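Local atomic coordinates of PpiC-type peptidyl-prolyl cis-trans isomerase (Novosphingobium aromaticivorans, PDB entry 3GPK), a protein that probably catalyses the cis-trans isomerisation of peptide bonds preceding proline, through the parvulin-like PpiC domain that forms this chain. Residues Leu69-Glu72 / Leu73-Ala77. Sequence-based numbering, arbitrary orientation.
Sequences LPTE and LATTA. With SO4 (sulfate ion), chain C.
Pro-70 and Leu-73 pack against each other at the start of helix 71-79, with ring atom CG of Pro-70 3.6 Å from methyl CD1 of Leu-73. The Leu-73 side chain crosses the ring obliquely; its CG stands anti to the carbonyl carbon (chi1 -57°), which carries CD1 back to the proline. Pro-70 is the N-cap; its carbonyl O receives the first i-to-i+4 bond, from Ala-74 N at 2.9 Å, and a weak one from Leu-73 N. Leu-69, just ahead of the helix, folds back alongside it: CB lies 4.1 Å from Ala-74 CB, and CD1 reaches Ala-77 CB at 4.2 Å. On the outer face, Thr-71 O is gripped twice by Thr-75, almost head-on by N and from a tilt of 29° off the carbonyl plane by OG1 (2.9 Å). Glu-72 O takes a weak bond from Thr-76 N (3.4 Å) and one from a water that also donates to Thr-75 OG1. Thr-71 OG1 donates to a sulfate, probably from the crystallisation liquor, that Arg-92 also binds. Leu-73 seats this short helix on the antiparallel sheet of the parvulin-type domain, touching Val-89 and Ile-91 of strand 85-91, Ser-96 and Leu-98 of 94-104, and Glu-12 of 7-16. With an alanine at Leu-73, the proline ring would probably lose its apolar partner and a gap open between helix and sheet. Leu-69 and Ala-77 meet Ile-10 of strand 7-16.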
ATOM      1  N   LEU A  69      -5.138   6.069  -7.350  1.00 15.11           N
ATOM      2  CA  LEU A  69      -5.556   5.015  -6.433  1.00 14.13           C
ATOM      3  C   LEU A  69      -7.064   4.961  -6.267  1.00 14.25           C
ATOM      4  O   LEU A  69      -7.754   5.959  -6.458  1.00 13.89           O
ATOM      5  CB  LEU A  69      -4.945   5.246  -5.048  1.00 14.93           C
ATOM      6  CG  LEU A  69      -3.437   5.085  -4.883  1.00 14.87           C
ATOM      7  CD1 LEU A  69      -3.036   5.606  -3.517  1.00 14.14           C
ATOM      8  CD2 LEU A  69      -3.055   3.617  -5.043  1.00 16.02           C
ATOM      9  N   PRO A  70      -7.596   3.783  -5.918  1.00 13.77           N
ATOM     10  CA  PRO A  70      -9.039   3.688  -5.726  1.00 13.36           C
ATOM     11  C   PRO A  70      -9.340   4.515  -4.482  1.00 12.78           C
ATOM     12  O   PRO A  70      -8.480   4.692  -3.625  1.00 13.03           O
ATOM     13  CB  PRO A  70      -9.262   2.194  -5.518  1.00 15.74           C
ATOM     14  CG  PRO A  70      -7.981   1.742  -4.892  1.00 14.79           C
ATOM     15  CD  PRO A  70      -6.949   2.476  -5.711  1.00 13.90           C
ATOM     16  N   THR A  71     -10.558   5.025  -4.387  1.00 12.32           N
ATOM     17  CA  THR A  71     -10.957   5.862  -3.268  1.00 12.41           C
ATOM     18  C   THR A  71     -10.489   5.404  -1.884  1.00 12.79           C
ATOM     19  O   THR A  71      -9.915   6.196  -1.132  1.00 12.65           O
ATOM     20  CB  THR A  71     -12.480   6.024  -3.265  1.00 12.54           C
ATOM     21  OG1 THR A  71     -12.878   6.637  -4.499  1.00 12.68           O
ATOM     22  CG2 THR A  71     -12.937   6.891  -2.099  1.00 13.02           C
ATOM     23  N   GLU A  72     -10.727   4.134  -1.561  1.00 13.17           N
ATOM     24  CA  GLU A  72     -10.351   3.582  -0.258  1.00 14.44           C
ATOM     25  C   GLU A  72      -8.870   3.772   0.045  1.00 13.77           C
ATOM     26  O   GLU A  72      -8.499   4.130   1.158  1.00 14.03           O
ATOM     27  CB  GLU A  72     -10.677   2.085  -0.182  1.00 16.75           C
ATOM     28  CG  GLU A  72     -12.157   1.717  -0.261  1.00 22.52           C
ATOM     29  CD  GLU A  72     -12.761   1.968  -1.632  1.00 26.09           C
ATOM     30  OE1 GLU A  72     -12.082   1.704  -2.646  1.00 26.06           O
ATOM     31  OE2 GLU A  72     -13.924   2.420  -1.688  1.00 31.75           O
ATOM     32  N   LEU A  73      -8.022   3.523  -0.947  1.00 13.19           N
ATOM     33  CA  LEU A  73      -6.587   3.671  -0.746  1.00 12.92           C
ATOM     34  C   LEU A  73      -6.120   5.118  -0.833  1.00 13.84           C
ATOM     35  O   LEU A  73      -5.181   5.518  -0.138  1.00 14.23           O
ATOM     36  CB  LEU A  73      -5.831   2.799  -1.752  1.00 13.77           C
ATOM     37  CG  LEU A  73      -6.212   1.319  -1.672  1.00 14.91           C
ATOM     38  CD1 LEU A  73      -5.428   0.530  -2.705  1.00 14.57           C
ATOM     39  CD2 LEU A  73      -5.934   0.788  -0.271  1.00 15.48           C
ATOM     40  N   ALA A  74      -6.778   5.905  -1.680  1.00 13.10           N
ATOM     41  CA  ALA A  74      -6.434   7.314  -1.841  1.00 13.38           C
ATOM     42  C   ALA A  74      -6.700   8.077  -0.546  1.00 13.80           C
ATOM     43  O   ALA A  74      -5.866   8.863  -0.087  1.00 13.72           O
ATOM     44  CB  ALA A  74      -7.252   7.923  -2.977  1.00 11.86           C
ATOM     45  N   THR A  75      -7.866   7.842   0.046  1.00 13.21           N
ATOM     46  CA  THR A  75      -8.218   8.520   1.283  1.00 13.89           C
ATOM     47  C   THR A  75      -7.345   8.055   2.454  1.00 14.09           C
ATOM     48  O   THR A  75      -7.115   8.812   3.395  1.00 15.94           O
ATOM     49  CB  THR A  75      -9.721   8.333   1.620  1.00 13.57           C
ATOM     50  OG1 THR A  75     -10.039   6.941   1.695  1.00 17.06           O
ATOM     51  CG2 THR A  75     -10.587   8.983   0.545  1.00 13.67           C
ATOM     52  N   THR A  76      -6.846   6.820   2.389  1.00 13.21           N
ATOM     53  CA  THR A  76      -5.980   6.303   3.446  1.00 12.19           C
ATOM     54  C   THR A  76      -4.597   6.937   3.319  1.00 12.75           C
ATOM     55  O   THR A  76      -4.009   7.395   4.307  1.00 12.53           O
ATOM     56  CB  THR A  76      -5.806   4.759   3.358  1.00 11.60           C
ATOM     57  OG1 THR A  76      -7.048   4.105   3.646  1.00 13.92           O
ATOM     58  CG2 THR A  76      -4.752   4.292   4.355  1.00 13.40           C
ATOM     59  N   ALA A  77      -4.084   6.951   2.093  1.00 12.40           N
ATOM     60  CA  ALA A  77      -2.772   7.508   1.797  1.00 13.43           C
ATOM     61  C   ALA A  77      -2.687   8.992   2.130  1.00 14.47           C
ATOM     62  O   ALA A  77      -1.650   9.475   2.581  1.00 14.91           O
ATOM     63  CB  ALA A  77      -2.436   7.289   0.319  1.00 13.35           C
TER
HETATM   64  S   SO4 C 600     -15.821   5.313  -6.221  1.00 25.91           S
HETATM   65  O1  SO4 C 600     -16.064   6.252  -7.336  1.00 28.48           O
HETATM   66  O2  SO4 C 600     -14.754   4.368  -6.602  1.00 26.86           O
HETATM   67  O3  SO4 C 600     -15.410   6.077  -5.027  1.00 26.81           O
HETATM   68  O4  SO4 C 600     -17.053   4.554  -5.919  1.00 27.18           O
HETATM   69  O   HOH W   1      -9.808   4.732   3.296  1.00 31.30           O